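Local coordinates for centrosomal protein 120 (Oreochromis niloticus, PDB 6EWH), which probably takes part in centriole and basal-body function and so in cilium formation, and is represented here by its second C2 domain, at residues T28-L33 against S90-S95; T41-L46 against H77-P82; G133-L138 against V176-E181; A148-P153 against D167-L172. The protein carries 1 engineered substitution. All coordinates share one frame; numbering follows the deposited sequence.

Contact 1: T28-L33 against S90-S95; sequences TDMFVL and SVRIRS
Asp29, Phe31 and Leu33 face Ser95, Ile93 and Val91 as antiparallel hydrogen-bonded pairs, with Met30–Arg94 and Val32–Arg92 as the non-hydrogen-bonded pairs between them. The strand segments run 150° apart in direction and their axes come within 4.5 Å. Each of the three bonded pairs is closed by two N-H···O bonds, such as Phe31 N to Ile93 O at 2.7 Å. Where the pairing starts, Thr28 and Asp29 both lie opposite Ser95, a classic beta bulge.

On the face of Met30 and the two arginines, Met30 bends at chi2 (-52°) and chi3 (-53°) and folds across its neighbours. Its SD lies 3.6 Å from Arg94 CB, while CE rests over one face of the Arg92 guanidinium, 3.7 Å from NH2 and off toward the rim. The Arg94 chain, extended from CG to NE, carries its guanidinium flat under Thr28: CA of Thr28 is above its centre and Thr28 CB is 3.5 Å from NH2. Arg92 NE pairs with Glu181, and Arg94 NH1 bonds Gln20 and Ala24 O. An alanine in place of Arg94 would be likely to uncover the Thr28 backbone and leave Gln20 and Ala24 O without this donor.

On the other face, Leu33 CB meets Ile93 CD1 at 3.9 Å, and the Phe31 ring turns its edge to Ser95 O, 3.6 Å from CE1. The pairing thus separates a face mainly apolar from Phe31 to Val91, turned to helix 97-105 and polar at Ser95 and Asp29 (salt bridge to Arg180), from one where Met30 and Val32 lie among arginines bonded outside the strands.

Contact 2: T41-L46 against H77-P82; sequences TKLEQL and HNLLSP
Glu44 OE1 and Leu80 O both accept a bond from water 1, at 2.8 Å and 2.9 Å, and the same water accepts from Lys42 N. Three groups thus grip one solvent molecule, and with it the two loops. Water 2 bridges the neighbouring pair, accepting from Leu43 N and donating to Leu79 O at 2.7 Å.

The Glu44 chain starts with CG between the backbone N and carbonyl carbon (chi1 72°) and bends again at chi2, which brings the carboxylate back to Leu80. CD1 of Leu80 sits 3.4 Å from Glu44 CD and lies almost equally far from the two carboxylate oxygens, a methyl set against the group that holds water 1. Beside the waters, Leu43 and Leu79 cross at about a right angle, CB of Leu43 lying 3.7 Å from Leu79 CD1. Pro82 CG adds a looser contact, 4.1 Å from Leu43 CD1, and Leu79 also touches Leu114 of strand 110-116.

In the loop 77-82, Asn78 OD1 accepts from Ser81 N in an Asx motif. With no direct hydrogen bond between the 3-10 segment 43-46 and this loop, leucine packing and two shared waters carry the contact: backbone polar groups are satisfied through solvent.

Contact 3: G133-L138 against V176-E181; sequences GISTDL and VTLRRE
In this C2 domain the loop leaving helix 128-133 folds over the end of strand 171-180, and Leu138 and Leu178 are the side chains that meet there. The two cross at about a right angle, with Leu138 CD1 lying 4.0 Å from Leu178 CD2. The other Leu138 methyl, CD2, rests 3.7 Å from Leu178 O. Leu178 holds CG anti to its N (chi1 178°), and its CD2 also reaches Ser135 OG at 3.7 Å; that hydroxyl has its hydrogen bond with Leu131 O, leaving its approach to Leu178 a plain packing contact. Ser135 is itself the centre of an inverse gamma turn, where the loop changes course.

Further along, the backbone of Leu138 turns its carbonyl to the strand. Water 3 donates to Leu138 O at 2.7 Å and accepts from Arg180 N at 2.8 Å, joining two segments that share no direct hydrogen bond. The Arg180 chain runs past the same oxygen, with CG 3.3 Å from Leu138 O. Its guanidinium goes on to salt bridges with Asp139 and Asp29, and helix 97-105 packs beside Leu138 and Leu178. The arrangement is that of a beta sandwich in which a helix-bearing connection between strands is packed down on the sheet it leads into.

Contact 4: A148-P153 against D167-L172; sequences AFILQP and DLQPTL
Ile150 lies across two neighbours on one side of the pairing: it crosses Gln169 at about a right angle and Thr171 obliquely. With chi1 at -52° its CG2, beside the carbonyl carbon, meets Gln169 CB at 4.0 Å. A further bend at chi2 (-65°) swings CD1 to 3.6 Å from Thr171 OG1. That hydroxyl donates to Gln169 O in the conformer described, one of two modelled for Thr171, while the threonine methyl CG2 touches Ala148 CB at 3.5 Å. A glycine in place of Ile150 would probably open a gap between Gln169 and Thr171 and leave both side chains less restrained.

Phe149 and Leu172 point to the other face. The phenylalanine ring presents its edge, in plane, to Leu172 O, and its far end leads off to Thr124 and Val126 of strand 119-126. Leu151 packs on Pro170 CB to CB at 4.1 Å, and its CD1 comes to Leu172 CB; beyond it lies Leu43.

Between the two segments, Phe149 and Leu172 exchange two backbone bonds, Phe149 N to Leu172 O (2.9 Å) being nearly straight at 170°. Leu151 N adds a bond to Pro170 O at 2.9 Å, with the donor above the carbonyl plane. Proline has no N-H to return it, and Leu151 O instead accepts from water 4 at 2.6 Å; in the conformer described the water also donates to Gln169 OE1, bridging the segments. The chemistry implies a pairing that ends at Pro170: a two-bond exchange at Phe149 and Leu172, then the single bond from Leu151 N, a water and apolar contacts.

How the contacts relate
From the N terminus, contact 1 closes the loop from 28-33 to 90-95, joining neighbouring strands 29-41 and 87-95 at one end of the six-stranded sheet. Contact 2 nests inside that loop, about 34 Å away between centres, and joins the segment following strand 29-41 to the 77-82 loop between strands 69-72 and 87-95. Contact 3 opens later, tying the loop after helix 128-133 to strand 171-180, and contact 4 nests within it, pairing strand 143-150 with the start of 171-180. That strand joins the ends: contacts 1 and 3 meet through Arg92–Glu181 and Val32–Arg179, contacts 2 and 4 through a probable bond between Thr41 O and Thr171 N.

Contact 1: T28-L33 against S90-S95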
loop_
_atom_site.group_PDB
_atom_site.type_symbol
_atom_site.label_atom_id
_atom_site.label_comp_id
_atom_site.label_asym_id
_atom_site.label_seq_id
_atom_site.Cartn_x
_atom_site.Cartn_y
_atom_site.Cartn_z
ATOM N N THR A 28 18.411 -17.420 -1.779
ATOM C CA THR A 28 17.583 -18.592 -1.516
ATOM C C THR A 28 16.740 -18.494 -0.245
ATOM O O THR A 28 16.113 -19.487 0.140
ATOM C CB THR A 28 18.474 -19.829 -1.414
ATOM O OG1 THR A 28 19.259 -19.733 -0.220
ATOM C CG2 THR A 28 19.407 -19.906 -2.616
ATOM N N ASP A 29 16.721 -17.351 0.431
ATOM C CA ASP A 29 15.953 -17.208 1.658
ATOM C C ASP A 29 14.562 -16.657 1.363
ATOM O O ASP A 29 14.357 -15.925 0.397
ATOM C CB ASP A 29 16.673 -16.273 2.629
ATOM C CG ASP A 29 18.039 -16.797 3.041
ATOM O OD1 ASP A 29 18.260 -18.025 2.948
ATOM O OD2 ASP A 29 18.888 -15.985 3.459
ATOM N N MET A 30 13.600 -17.032 2.196
ATOM C CA MET A 30 12.221 -16.589 2.018
ATOM C C MET A 30 11.916 -15.360 2.856
ATOM O O MET A 30 12.284 -15.285 4.032
ATOM C CB MET A 30 11.258 -17.711 2.403
ATOM C CG MET A 30 11.357 -18.922 1.488
ATOM S SD MET A 30 11.221 -18.542 -0.275
ATOM C CE MET A 30 9.689 -17.618 -0.319
ATOM N N PHE A 31 11.226 -14.402 2.232
ATOM C CA PHE A 31 10.795 -13.161 2.859
ATOM C C PHE A 31 9.324 -12.921 2.559
ATOM O O PHE A 31 8.778 -13.439 1.582
ATOM C CB PHE A 31 11.596 -11.968 2.297
ATOM C CG PHE A 31 13.074 -12.059 2.562
ATOM C CD1 PHE A 31 13.909 -12.781 1.710
ATOM C CD2 PHE A 31 13.633 -11.443 3.672
ATOM C CE1 PHE A 31 15.281 -12.864 1.961
ATOM C CE2 PHE A 31 14.995 -11.539 3.929
ATOM C CZ PHE A 31 15.811 -12.240 3.073
ATOM N N VAL A 32 8.689 -12.100 3.393
ATOM C CA VAL A 32 7.308 -11.673 3.186
ATOM C C VAL A 32 7.281 -10.146 3.159
ATOM O O VAL A 32 7.798 -9.496 4.077
ATOM C CB VAL A 32 6.364 -12.219 4.273
ATOM C CG1 VAL A 32 4.930 -11.769 4.001
ATOM C CG2 VAL A 32 6.447 -13.737 4.316
ATOM N N LEU A 33 6.695 -9.587 2.107
ATOM C CA LEU A 33 6.473 -8.150 1.979
ATOM C C LEU A 33 4.967 -7.917 2.046
ATOM O O LEU A 33 4.212 -8.521 1.274
ATOM C CB LEU A 33 7.025 -7.680 0.642
ATOM C CG LEU A 33 6.764 -6.212 0.315
ATOM C CD1 LEU A 33 7.495 -5.284 1.297
ATOM C CD2 LEU A 33 7.239 -5.926 -1.109
ATOM N N SER A 90 -0.069 -9.727 1.220
ATOM C CA SER A 90 1.336 -10.104 1.359
ATOM C C SER A 90 1.786 -10.897 0.141
ATOM O O SER A 90 1.009 -11.674 -0.410
ATOM C CB SER A 90 1.527 -11.025 2.577
ATOM O OG SER A 90 1.028 -10.453 3.777
ATOM N N VAL A 91 3.052 -10.731 -0.238
ATOM C CA VAL A 91 3.685 -11.559 -1.258
ATOM C C VAL A 91 4.916 -12.217 -0.660
ATOM O O VAL A 91 5.582 -11.667 0.221
ATOM C CB VAL A 91 4.056 -10.753 -2.525
ATOM C CG1 VAL A 91 2.790 -10.286 -3.239
ATOM C CG2 VAL A 91 4.965 -9.561 -2.174
ATOM N N ARG A 92 5.228 -13.408 -1.159
ATOM C CA ARG A 92 6.422 -14.123 -0.743
ATOM C C ARG A 92 7.545 -13.867 -1.736
ATOM O O ARG A 92 7.331 -13.869 -2.954
ATOM C CB ARG A 92 6.153 -15.628 -0.651
ATOM C CG ARG A 92 5.152 -15.997 0.425
ATOM C CD ARG A 92 4.853 -17.505 0.373
ATOM N NE ARG A 92 5.946 -18.284 0.952
ATOM C CZ ARG A 92 6.320 -19.486 0.529
ATOM N NH1 ARG A 92 5.712 -20.046 -0.507
ATOM N NH2 ARG A 92 7.312 -20.116 1.140
ATOM N N ILE A 93 8.748 -13.652 -1.209
ATOM C CA ILE A 93 9.911 -13.323 -2.024
ATOM C C ILE A 93 11.045 -14.264 -1.638
ATOM O O ILE A 93 11.342 -14.436 -0.449
ATOM C CB ILE A 93 10.331 -11.852 -1.839
ATOM C CG1 ILE A 93 9.215 -10.910 -2.278
ATOM C CG2 ILE A 93 11.597 -11.551 -2.638
ATOM C CD1 ILE A 93 9.407 -9.481 -1.820
ATOM N N ARG A 94 11.661 -14.888 -2.636
ATOM C CA ARG A 94 12.860 -15.686 -2.424
ATOM C C ARG A 94 14.042 -14.847 -2.901
ATOM O O ARG A 94 14.085 -14.440 -4.065
ATOM C CB ARG A 94 12.756 -17.006 -3.188
ATOM C CG ARG A 94 13.866 -18.025 -2.893
ATOM C CD ARG A 94 13.553 -19.335 -3.602
ATOM N NE ARG A 94 14.549 -20.374 -3.346
ATOM C CZ ARG A 94 15.683 -20.513 -4.030
ATOM N NH1 ARG A 94 15.983 -19.678 -5.018
ATOM N NH2 ARG A 94 16.520 -21.498 -3.724
ATOM N N SER A 95 14.962 -14.538 -1.994
ATOM C CA SER A 95 16.036 -13.595 -2.311
ATOM C C SER A 95 17.129 -13.733 -1.259
ATOM O O SER A 95 17.176 -14.714 -0.512
ATOM C CB SER A 95 15.488 -12.160 -2.365
ATOM O OG SER A 95 16.427 -11.251 -2.930
#

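Contact 2: T41-L46 against H77-P82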
loop_
_atom_site.group_PDB
_atom_site.type_symbol
_atom_site.label_atom_id
_atom_site.label_comp_id
_atom_site.label_asym_id
_atom_site.label_seq_id
_atom_site.Cartn_x
_atom_site.Cartn_y
_atom_site.Cartn_z
ATOM N N THR A 41 -9.774 8.598 7.257
ATOM C CA THR A 41 -10.686 9.649 7.673
ATOM C C THR A 41 -10.696 10.763 6.638
ATOM O O THR A 41 -9.836 10.855 5.760
ATOM C CB THR A 41 -10.430 10.160 9.102
ATOM O OG1 THR A 41 -11.522 10.997 9.509
ATOM C CG2 THR A 41 -9.152 10.960 9.171
ATOM N N LYS A 42 -11.760 11.564 6.714
ATOM C CA LYS A 42 -11.992 12.713 5.822
ATOM C C LYS A 42 -12.072 12.328 4.344
ATOM O O LYS A 42 -11.812 13.158 3.465
ATOM C CB LYS A 42 -10.978 13.843 6.041
ATOM C CG LYS A 42 -10.929 14.362 7.466
ATOM C CD LYS A 42 -12.266 14.976 7.880
ATOM C CE LYS A 42 -12.220 15.475 9.316
ATOM N NZ LYS A 42 -13.530 16.003 9.766
ATOM N N LEU A 43 -12.456 11.080 4.048
ATOM C CA LEU A 43 -12.528 10.658 2.651
ATOM C C LEU A 43 -13.599 11.400 1.863
ATOM O O LEU A 43 -13.503 11.476 0.630
ATOM C CB LEU A 43 -12.766 9.148 2.559
ATOM C CG LEU A 43 -11.711 8.258 3.207
ATOM C CD1 LEU A 43 -12.059 6.802 2.899
ATOM C CD2 LEU A 43 -10.289 8.596 2.727
ATOM N N GLU A 44 -14.611 11.946 2.544
ATOM C CA GLU A 44 -15.707 12.597 1.834
ATOM C C GLU A 44 -15.239 13.802 1.036
ATOM O O GLU A 44 -15.914 14.198 0.076
ATOM C CB GLU A 44 -16.824 12.992 2.806
ATOM C CG GLU A 44 -16.475 14.165 3.709
ATOM C CD GLU A 44 -15.713 13.759 4.961
ATOM O OE1 GLU A 44 -15.352 12.574 5.094
ATOM O OE2 GLU A 44 -15.484 14.632 5.826
ATOM N N GLN A 45 -14.083 14.375 1.380
ATOM C CA GLN A 45 -13.545 15.482 0.596
ATOM C C GLN A 45 -13.225 15.077 -0.833
ATOM O O GLN A 45 -13.105 15.948 -1.699
ATOM C CB GLN A 45 -12.261 16.014 1.221
ATOM C CG GLN A 45 -12.413 16.599 2.590
ATOM C CD GLN A 45 -11.104 17.137 3.102
ATOM O OE1 GLN A 45 -10.154 17.313 2.337
ATOM N NE2 GLN A 45 -11.038 17.401 4.401
ATOM N N LEU A 46 -13.053 13.781 -1.093
ATOM C CA LEU A 46 -12.709 13.282 -2.417
ATOM C C LEU A 46 -13.923 13.045 -3.307
ATOM O O LEU A 46 -13.757 12.649 -4.469
ATOM C CB LEU A 46 -11.912 11.983 -2.280
ATOM C CG LEU A 46 -10.606 12.145 -1.503
ATOM C CD1 LEU A 46 -9.953 10.781 -1.285
ATOM C CD2 LEU A 46 -9.646 13.084 -2.220
ATOM N N HIS A 77 -19.125 0.904 2.150
ATOM C CA HIS A 77 -20.095 1.901 1.719
ATOM C C HIS A 77 -19.977 3.221 2.464
ATOM O O HIS A 77 -20.240 4.275 1.881
ATOM C CB HIS A 77 -21.519 1.351 1.883
ATOM C CG HIS A 77 -22.597 2.371 1.675
ATOM N ND1 HIS A 77 -22.748 3.070 0.497
ATOM C CD2 HIS A 77 -23.588 2.798 2.494
ATOM C CE1 HIS A 77 -23.781 3.889 0.602
ATOM N NE2 HIS A 77 -24.308 3.744 1.804
ATOM N N ASN A 78 -19.567 3.191 3.729
ATOM C CA ASN A 78 -19.614 4.368 4.596
ATOM C C ASN A 78 -18.353 5.202 4.385
ATOM O O ASN A 78 -17.361 5.083 5.101
ATOM C CB ASN A 78 -19.755 3.936 6.050
ATOM C CG ASN A 78 -20.229 5.061 6.945
ATOM O OD1 ASN A 78 -20.008 6.234 6.649
ATOM N ND2 ASN A 78 -20.884 4.707 8.050
ATOM N N LEU A 79 -18.405 6.070 3.381
ATOM C CA LEU A 79 -17.248 6.914 3.087
ATOM C C LEU A 79 -17.054 7.999 4.141
ATOM O O LEU A 79 -15.916 8.326 4.508
ATOM C CB LEU A 79 -17.394 7.529 1.700
ATOM C CG LEU A 79 -16.087 8.083 1.138
ATOM C CD1 LEU A 79 -15.154 6.929 0.784
ATOM C CD2 LEU A 79 -16.365 8.933 -0.067
ATOM N N LEU A 80 -18.152 8.582 4.628
ATOM C CA LEU A 80 -18.060 9.632 5.634
ATOM C C LEU A 80 -17.578 9.098 6.979
ATOM O O LEU A 80 -16.893 9.811 7.719
ATOM C CB LEU A 80 -19.419 10.326 5.779
ATOM C CG LEU A 80 -19.549 11.470 6.785
ATOM C CD1 LEU A 80 -18.529 12.553 6.483
ATOM C CD2 LEU A 80 -20.963 12.049 6.773
ATOM N N SER A 81 -17.907 7.853 7.314
ATOM C CA SER A 81 -17.484 7.245 8.572
ATOM C C SER A 81 -16.979 5.842 8.264
ATOM O O SER A 81 -17.698 4.852 8.460
ATOM C CB SER A 81 -18.616 7.243 9.606
ATOM O OG SER A 81 -18.084 6.983 10.891
ATOM N N PRO A 82 -15.737 5.726 7.783
ATOM C CA PRO A 82 -15.266 4.454 7.217
ATOM C C PRO A 82 -15.403 3.301 8.187
ATOM O O PRO A 82 -15.072 3.409 9.368
ATOM C CB PRO A 82 -13.797 4.740 6.895
ATOM C CG PRO A 82 -13.788 6.198 6.592
ATOM C CD PRO A 82 -14.749 6.803 7.599
HETATM O O HOH W 1 -14.613 11.587 7.614
HETATM O O HOH W 2 -13.815 9.319 5.852
#

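Contact 3: G133-L138 against V176-E181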
loop_
_atom_site.group_PDB
_atom_site.type_symbol
_atom_site.label_atom_id
_atom_site.label_comp_id
_atom_site.label_asym_id
_atom_site.label_seq_id
_atom_site.Cartn_x
_atom_site.Cartn_y
_atom_site.Cartn_z
ATOM N N GLY A 133 15.247 1.277 3.745
ATOM C CA GLY A 133 16.227 2.008 4.534
ATOM C C GLY A 133 16.266 1.611 5.998
ATOM O O GLY A 133 17.309 1.733 6.650
ATOM N N ILE A 134 15.145 1.134 6.539
ATOM C CA ILE A 134 15.092 0.716 7.935
ATOM C C ILE A 134 15.132 -0.804 8.091
ATOM O O ILE A 134 14.982 -1.311 9.209
ATOM C CB ILE A 134 13.897 1.332 8.678
ATOM C CG1 ILE A 134 12.588 0.933 7.992
ATOM C CG2 ILE A 134 14.044 2.847 8.753
ATOM C CD1 ILE A 134 11.400 0.956 8.912
ATOM N N SER A 135 15.321 -1.546 6.996
ATOM C CA SER A 135 15.346 -3.012 7.054
ATOM C C SER A 135 16.767 -3.474 7.382
ATOM O O SER A 135 17.464 -4.100 6.584
ATOM C CB SER A 135 14.834 -3.609 5.748
ATOM O OG SER A 135 13.464 -3.283 5.536
ATOM N N THR A 136 17.185 -3.152 8.603
ATOM C CA THR A 136 18.579 -3.283 9.009
ATOM C C THR A 136 18.833 -4.382 10.032
ATOM O O THR A 136 19.974 -4.527 10.479
ATOM C CB THR A 136 19.089 -1.954 9.576
ATOM O OG1 THR A 136 18.228 -1.540 10.647
ATOM C CG2 THR A 136 19.109 -0.876 8.494
ATOM N N ASP A 137 17.822 -5.147 10.429
ATOM C CA ASP A 137 18.018 -6.245 11.374
ATOM C C ASP A 137 17.089 -7.402 11.017
ATOM O O ASP A 137 16.402 -7.973 11.867
ATOM C CB ASP A 137 17.828 -5.782 12.816
ATOM C CG ASP A 137 18.298 -6.818 13.827
ATOM O OD1 ASP A 137 19.180 -7.634 13.479
ATOM O OD2 ASP A 137 17.766 -6.830 14.956
ATOM N N LEU A 138 17.069 -7.760 9.729
ATOM C CA LEU A 138 16.103 -8.733 9.224
ATOM C C LEU A 138 16.338 -10.144 9.741
ATOM O O LEU A 138 15.425 -10.971 9.665
ATOM C CB LEU A 138 16.122 -8.743 7.694
ATOM C CG LEU A 138 15.482 -7.507 7.061
ATOM C CD1 LEU A 138 15.827 -7.478 5.581
ATOM C CD2 LEU A 138 13.970 -7.471 7.282
ATOM N N VAL A 176 3.570 -0.819 5.881
ATOM C CA VAL A 176 4.296 -1.705 4.976
ATOM C C VAL A 176 5.389 -2.390 5.778
ATOM O O VAL A 176 6.113 -1.736 6.534
ATOM C CB VAL A 176 4.874 -0.954 3.761
ATOM C CG1 VAL A 176 3.747 -0.392 2.902
ATOM C CG2 VAL A 176 5.832 0.153 4.201
ATOM N N THR A 177 5.501 -3.713 5.625
ATOM C CA THR A 177 6.418 -4.496 6.447
ATOM C C THR A 177 7.220 -5.461 5.584
ATOM O O THR A 177 6.700 -6.037 4.627
ATOM C CB THR A 177 5.616 -5.286 7.507
ATOM O OG1 THR A 177 5.044 -4.371 8.447
ATOM C CG2 THR A 177 6.499 -6.282 8.273
ATOM N N LEU A 178 8.498 -5.615 5.915
ATOM C CA LEU A 178 9.344 -6.642 5.322
ATOM C C LEU A 178 9.895 -7.510 6.442
ATOM O O LEU A 178 10.356 -6.990 7.460
ATOM C CB LEU A 178 10.492 -5.994 4.549
ATOM C CG LEU A 178 11.492 -6.960 3.911
ATOM C CD1 LEU A 178 10.844 -7.774 2.790
ATOM C CD2 LEU A 178 12.717 -6.232 3.405
ATOM N N ARG A 179 9.840 -8.833 6.267
ATOM C CA ARG A 179 10.418 -9.715 7.272
ATOM C C ARG A 179 10.892 -10.996 6.607
ATOM O O ARG A 179 10.380 -11.393 5.558
ATOM C CB ARG A 179 9.401 -10.046 8.373
ATOM C CG ARG A 179 8.173 -10.778 7.872
ATOM C CD ARG A 179 7.139 -10.943 8.970
ATOM N NE ARG A 179 5.956 -11.642 8.474
ATOM C CZ ARG A 179 5.873 -12.957 8.314
ATOM N NH1 ARG A 179 6.902 -13.739 8.608
ATOM N NH2 ARG A 179 4.751 -13.494 7.848
ATOM N N ARG A 180 11.864 -11.647 7.236
ATOM C CA ARG A 180 12.143 -13.030 6.887
ATOM C C ARG A 180 10.915 -13.863 7.202
ATOM O O ARG A 180 10.198 -13.602 8.172
ATOM C CB ARG A 180 13.332 -13.557 7.691
ATOM C CG ARG A 180 14.676 -13.050 7.208
ATOM C CD ARG A 180 15.794 -13.793 7.938
ATOM N NE ARG A 180 17.150 -13.406 7.550
ATOM C CZ ARG A 180 17.777 -13.840 6.458
ATOM N NH1 ARG A 180 17.168 -14.668 5.622
ATOM N NH2 ARG A 180 19.022 -13.446 6.203
ATOM N N GLU A 181 10.654 -14.853 6.357
ATOM C CA GLU A 181 9.431 -15.623 6.513
ATOM C C GLU A 181 9.382 -16.327 7.861
ATOM O O GLU A 181 8.301 -16.459 8.454
ATOM C CB GLU A 181 9.307 -16.624 5.371
ATOM C CG GLU A 181 7.995 -17.379 5.387
ATOM C CD GLU A 181 7.695 -17.984 4.047
ATOM O OE1 GLU A 181 8.388 -18.953 3.669
ATOM O OE2 GLU A 181 6.774 -17.479 3.373
HETATM O O HOH W 3 12.840 -10.222 9.489
#

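Contact 4: A148-P153 against D167-L172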
loop_
_atom_site.group_PDB
_atom_site.type_symbol
_atom_site.label_atom_id
_atom_site.label_comp_id
_atom_site.label_asym_id
_atom_site.label_seq_id
_atom_site.Cartn_x
_atom_site.Cartn_y
_atom_site.Cartn_z
ATOM N N ALA A 148 0.264 7.813 8.576
ATOM C CA ALA A 148 -0.987 8.331 8.049
ATOM C C ALA A 148 -0.637 9.077 6.768
ATOM O O ALA A 148 0.019 10.125 6.805
ATOM C CB ALA A 148 -1.633 9.257 9.077
ATOM N N PHE A 149 -1.054 8.530 5.639
ATOM C CA PHE A 149 -0.713 9.075 4.337
ATOM C C PHE A 149 -1.881 9.882 3.784
ATOM O O PHE A 149 -3.046 9.523 3.979
ATOM C CB PHE A 149 -0.365 7.916 3.403
ATOM C CG PHE A 149 0.912 7.208 3.775
ATOM C CD1 PHE A 149 2.132 7.679 3.320
ATOM C CD2 PHE A 149 0.899 6.083 4.589
ATOM C CE1 PHE A 149 3.318 7.036 3.655
ATOM C CE2 PHE A 149 2.086 5.435 4.934
ATOM C CZ PHE A 149 3.293 5.911 4.469
ATOM N N ILE A 150 -1.574 11.001 3.118
ATOM C CA ILE A 150 -2.605 11.881 2.581
ATOM C C ILE A 150 -2.998 11.441 1.178
ATOM O O ILE A 150 -2.139 11.271 0.304
ATOM C CB ILE A 150 -2.125 13.339 2.576
ATOM C CG1 ILE A 150 -1.617 13.716 3.958
ATOM C CG2 ILE A 150 -3.252 14.251 2.109
ATOM C CD1 ILE A 150 -2.688 13.716 5.008
ATOM N N LEU A 151 -4.300 11.285 0.949
ATOM C CA LEU A 151 -4.823 10.965 -0.371
ATOM C C LEU A 151 -5.019 12.251 -1.168
ATOM O O LEU A 151 -5.629 13.205 -0.676
ATOM C CB LEU A 151 -6.144 10.206 -0.259
ATOM C CG LEU A 151 -5.998 8.754 0.227
ATOM C CD1 LEU A 151 -7.344 8.250 0.789
ATOM C CD2 LEU A 151 -5.515 7.848 -0.893
ATOM N N GLN A 152 -4.509 12.266 -2.399
ATOM C CA GLN A 152 -4.602 13.425 -3.280
ATOM C C GLN A 152 -5.553 13.124 -4.422
ATOM O O GLN A 152 -5.385 12.103 -5.104
ATOM C CB GLN A 152 -3.213 13.766 -3.860
ATOM C CG GLN A 152 -2.191 14.213 -2.829
ATOM C CD GLN A 152 -2.527 15.561 -2.228
ATOM O OE1 GLN A 152 -3.373 16.284 -2.745
ATOM N NE2 GLN A 152 -1.867 15.906 -1.130
ATOM N N PRO A 153 -6.516 14.001 -4.698
ATOM C CA PRO A 153 -7.397 13.807 -5.857
ATOM C C PRO A 153 -6.641 14.062 -7.148
ATOM O O PRO A 153 -5.637 14.792 -7.165
ATOM C CB PRO A 153 -8.478 14.875 -5.645
ATOM C CG PRO A 153 -7.769 15.961 -4.905
ATOM C CD PRO A 153 -6.815 15.249 -3.976
ATOM N N ASP A 167 -6.577 22.318 8.089
ATOM C CA ASP A 167 -6.957 21.688 6.831
ATOM C C ASP A 167 -6.856 20.175 7.035
ATOM O O ASP A 167 -5.891 19.531 6.614
ATOM C CB ASP A 167 -6.060 22.186 5.693
ATOM C CG ASP A 167 -6.566 21.783 4.321
ATOM O OD1 ASP A 167 -7.614 21.102 4.238
ATOM O OD2 ASP A 167 -5.913 22.154 3.322
ATOM N N LEU A 168 -7.856 19.607 7.708
ATOM C CA LEU A 168 -7.933 18.155 7.873
ATOM C C LEU A 168 -8.180 17.533 6.503
ATOM O O LEU A 168 -9.210 17.793 5.874
ATOM C CB LEU A 168 -9.057 17.802 8.844
ATOM C CG LEU A 168 -8.974 18.422 10.246
ATOM C CD1 LEU A 168 -10.169 18.014 11.100
ATOM C CD2 LEU A 168 -7.669 18.039 10.927
ATOM N N GLN A 169 -7.242 16.725 6.028
ATOM C CA GLN A 169 -7.289 16.201 4.674
ATOM C C GLN A 169 -7.568 14.705 4.683
ATOM O O GLN A 169 -7.492 14.051 5.731
ATOM C CB GLN A 169 -5.983 16.525 3.921
ATOM C CG GLN A 169 -6.078 17.854 3.135
ATOM C CD GLN A 169 -5.038 18.019 2.021
ATOM O OE1 GLN A 169 -5.218 17.538 0.898
ATOM N NE2 GLN A 169 -3.965 18.741 2.322
ATOM N N PRO A 170 -7.951 14.136 3.536
ATOM C CA PRO A 170 -8.202 12.691 3.485
ATOM C C PRO A 170 -6.932 11.925 3.800
ATOM O O PRO A 170 -5.875 12.167 3.219
ATOM C CB PRO A 170 -8.640 12.452 2.039
ATOM C CG PRO A 170 -9.021 13.755 1.514
ATOM C CD PRO A 170 -8.188 14.757 2.219
ATOM N N THR A 171 -7.050 10.976 4.713
ATOM C CA THR A 171 -5.905 10.301 5.282
ATOM C C THR A 171 -6.173 8.802 5.271
ATOM O O THR A 171 -7.302 8.379 5.534
ATOM C CB THR A 171 -5.749 10.802 6.717
ATOM O OG1 THR A 171 -5.549 12.225 6.693
ATOM C CG2 THR A 171 -4.599 10.136 7.402
ATOM N N LEU A 172 -5.135 8.027 4.971
ATOM C CA LEU A 172 -5.206 6.563 4.982
ATOM C C LEU A 172 -4.063 6.039 5.835
ATOM O O LEU A 172 -2.895 6.311 5.544
ATOM C CB LEU A 172 -5.063 6.021 3.558
ATOM C CG LEU A 172 -5.180 4.500 3.414
ATOM C CD1 LEU A 172 -6.573 4.064 3.823
ATOM C CD2 LEU A 172 -4.890 4.076 1.995
HETATM O O HOH W 4 -6.324 15.753 -0.613
#